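Local coordinates for protein Pgp2 (Campylobacter jejuni subsp. jejuni, PDB 6XJ6) that probably trims peptidoglycan as an LD-carboxypeptidase of the YkuD family and, through a peptidoglycan-binding pocket on its NTF2 domain, directs helical cell shape, at residues D15-L20 against G47-D52. Sequence-based numbering, arbitrary orientation.
Sequences DKNISL and GKIRKD
N17 and G47 are joined backbone to backbone: the amide N of N17 donates to the carbonyl O of G47 over 2.8 Å, reaching a lone pair in the carbonyl plane with an N-H...O angle of 155°. This is the single direct hydrogen bond between 15-20 and 47-52. A water adds a polar link at the start of the strand, accepting from I49 N at 2.9 Å and, weakly, from N17 ND2.

The N17 amide is held within its own segment by S19. N17 OD1 accepts from S19 N at 3.0 Å, which closes an Asx turn, and also from S19 OG at 2.7 Å, the latter on a lone pair. Two bonds from one residue thus restrain the rotation of the amide. With CG anti to the backbone N (chi1 -177°), the amide turns a flat face to I49; I49 CG1 packs against that face, 3.7 Å from N17 ND2 and about as near to N17 CG, and the two side chains cross at about a right angle.

Apolar packing completes the contact. L20 CD1 meets I49 CD1 at 4.3 Å, a loose touch. At the other end, G47, in a left-handed backbone conformation (phi 84°), lets the K16 side chain lie directly against it, K16 CB 3.7 Å from G47 CA. K16 NZ hydrogen-bonds to the carbonyl oxygens of E12 and I13, at the end of helix 6-13.

The loop between helix 6-13 and strand 22-23 is thereby fastened to the beginning of strand 48-56, an outermost strand of the five-stranded mixed sheet in the L,D-transpeptidase catalytic domain. L20 and I49 both rest on Y42 of the adjacent antiparallel strand 38-45, while the loop runs on into strand 22-23, which pairs with 232-240 in the sheet of the NTF2-like domain.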
loop_
_atom_site.group_PDB
_atom_site.type_symbol
_atom_site.label_atom_id
_atom_site.label_comp_id
_atom_site.label_asym_id
_atom_site.label_seq_id
_atom_site.Cartn_x
_atom_site.Cartn_y
_atom_site.Cartn_z
ATOM N N ASP A 15 -3.008 13.881 18.297
ATOM C CA ASP A 15 -1.920 13.123 18.896
ATOM C C ASP A 15 -1.974 11.642 18.541
ATOM O O ASP A 15 -1.324 10.829 19.204
ATOM C CB ASP A 15 -1.918 13.314 20.414
ATOM C CG ASP A 15 -1.661 14.746 20.816
ATOM O OD1 ASP A 15 -0.986 15.468 20.051
ATOM O OD2 ASP A 15 -2.135 15.151 21.893
ATOM N N LYS A 16 -2.727 11.279 17.507
ATOM C CA LYS A 16 -2.835 9.881 17.118
ATOM C C LYS A 16 -1.488 9.339 16.659
ATOM O O LYS A 16 -0.656 10.059 16.103
ATOM C CB LYS A 16 -3.852 9.732 15.990
ATOM C CG LYS A 16 -5.265 10.016 16.432
ATOM C CD LYS A 16 -6.214 10.172 15.263
ATOM C CE LYS A 16 -7.556 10.765 15.703
ATOM N NZ LYS A 16 -7.441 12.109 16.351
ATOM N N ASN A 17 -1.280 8.049 16.905
ATOM C CA ASN A 17 -0.099 7.353 16.408
ATOM C C ASN A 17 -0.385 6.954 14.968
ATOM O O ASN A 17 -1.076 5.965 14.707
ATOM C CB ASN A 17 0.211 6.134 17.266
ATOM C CG ASN A 17 1.475 5.431 16.831
ATOM O OD1 ASN A 17 1.957 5.633 15.713
ATOM N ND2 ASN A 17 2.013 4.587 17.700
ATOM N N ILE A 18 0.133 7.743 14.032
ATOM C CA ILE A 18 -0.049 7.497 12.609
ATOM C C ILE A 18 1.213 6.914 11.975
ATOM O O ILE A 18 1.339 6.889 10.750
ATOM C CB ILE A 18 -0.548 8.748 11.869
ATOM C CG1 ILE A 18 0.291 9.995 12.197
ATOM C CG2 ILE A 18 -2.002 9.007 12.229
ATOM C CD1 ILE A 18 1.741 9.954 11.760
ATOM N N SER A 19 2.141 6.416 12.795
ATOM C CA SER A 19 3.448 5.998 12.291
ATOM C C SER A 19 3.352 4.848 11.292
ATOM O O SER A 19 4.231 4.707 10.432
ATOM C CB SER A 19 4.357 5.620 13.464
ATOM O OG SER A 19 3.845 4.510 14.181
ATOM N N LEU A 20 2.330 3.999 11.404
ATOM C CA LEU A 20 2.105 2.935 10.432
ATOM C C LEU A 20 0.973 3.263 9.470
ATOM O O LEU A 20 0.501 2.372 8.751
ATOM C CB LEU A 20 1.834 1.608 11.136
ATOM C CG LEU A 20 2.963 1.117 12.040
ATOM C CD1 LEU A 20 2.578 -0.193 12.710
ATOM C CD2 LEU A 20 4.276 0.970 11.272
ATOM N N GLY A 47 -6.005 5.580 15.946
ATOM C CA GLY A 47 -4.730 6.174 16.278
ATOM C C GLY A 47 -4.028 5.567 17.467
ATOM O O GLY A 47 -2.984 6.087 17.879
ATOM N N LYS A 48 -4.569 4.498 18.041
ATOM C CA LYS A 48 -3.878 3.728 19.062
ATOM C C LYS A 48 -3.339 2.460 18.420
ATOM O O LYS A 48 -4.084 1.732 17.758
ATOM C CB LYS A 48 -4.829 3.356 20.200
ATOM C CG LYS A 48 -5.343 4.541 21.002
ATOM C CD LYS A 48 -6.868 4.586 21.009
ATOM C CE LYS A 48 -7.482 3.357 21.679
ATOM N NZ LYS A 48 -8.940 3.237 21.389
ATOM N N ILE A 49 -2.047 2.212 18.608
ATOM C CA ILE A 49 -1.368 1.041 18.067
ATOM C C ILE A 49 -1.120 0.063 19.201
ATOM O O ILE A 49 -0.708 0.460 20.297
ATOM C CB ILE A 49 -0.043 1.449 17.391
ATOM C CG1 ILE A 49 -0.326 2.195 16.080
ATOM C CG2 ILE A 49 0.865 0.233 17.159
ATOM C CD1 ILE A 49 -0.786 1.308 14.933
ATOM N N ARG A 50 -1.343 -1.222 18.929
ATOM C CA ARG A 50 -1.073 -2.280 19.891
ATOM C C ARG A 50 -0.385 -3.423 19.166
ATOM O O ARG A 50 -0.842 -3.844 18.099
ATOM C CB ARG A 50 -2.374 -2.775 20.530
ATOM C CG ARG A 50 -2.170 -3.697 21.718
ATOM C CD ARG A 50 -3.494 -3.996 22.409
ATOM N NE ARG A 50 -4.126 -5.212 21.893
ATOM C CZ ARG A 50 -4.464 -6.273 22.628
ATOM N NH1 ARG A 50 -4.257 -6.297 23.940
ATOM N NH2 ARG A 50 -5.031 -7.321 22.045
ATOM N N LYS A 51 0.711 -3.921 19.734
ATOM C CA LYS A 51 1.407 -5.067 19.161
ATOM C C LYS A 51 0.701 -6.345 19.595
ATOM O O LYS A 51 0.641 -6.655 20.792
ATOM C CB LYS A 51 2.873 -5.091 19.594
ATOM C CG LYS A 51 3.696 -6.147 18.865
ATOM C CD LYS A 51 5.194 -5.958 19.068
ATOM C CE LYS A 51 5.626 -6.315 20.472
ATOM N NZ LYS A 51 7.088 -6.110 20.657
ATOM N N ASP A 52 0.166 -7.084 18.617
ATOM C CA ASP A 52 -0.606 -8.290 18.875
ATOM C C ASP A 52 0.150 -9.572 18.574
ATOM O O ASP A 52 -0.287 -10.640 19.008
ATOM C CB ASP A 52 -1.888 -8.289 18.033
ATOM C CG ASP A 52 -2.899 -7.287 18.516
ATOM O OD1 ASP A 52 -2.804 -6.871 19.686
ATOM O OD2 ASP A 52 -3.794 -6.923 17.723
HETATM O O HOH W 1 -0.285 4.026 20.029
#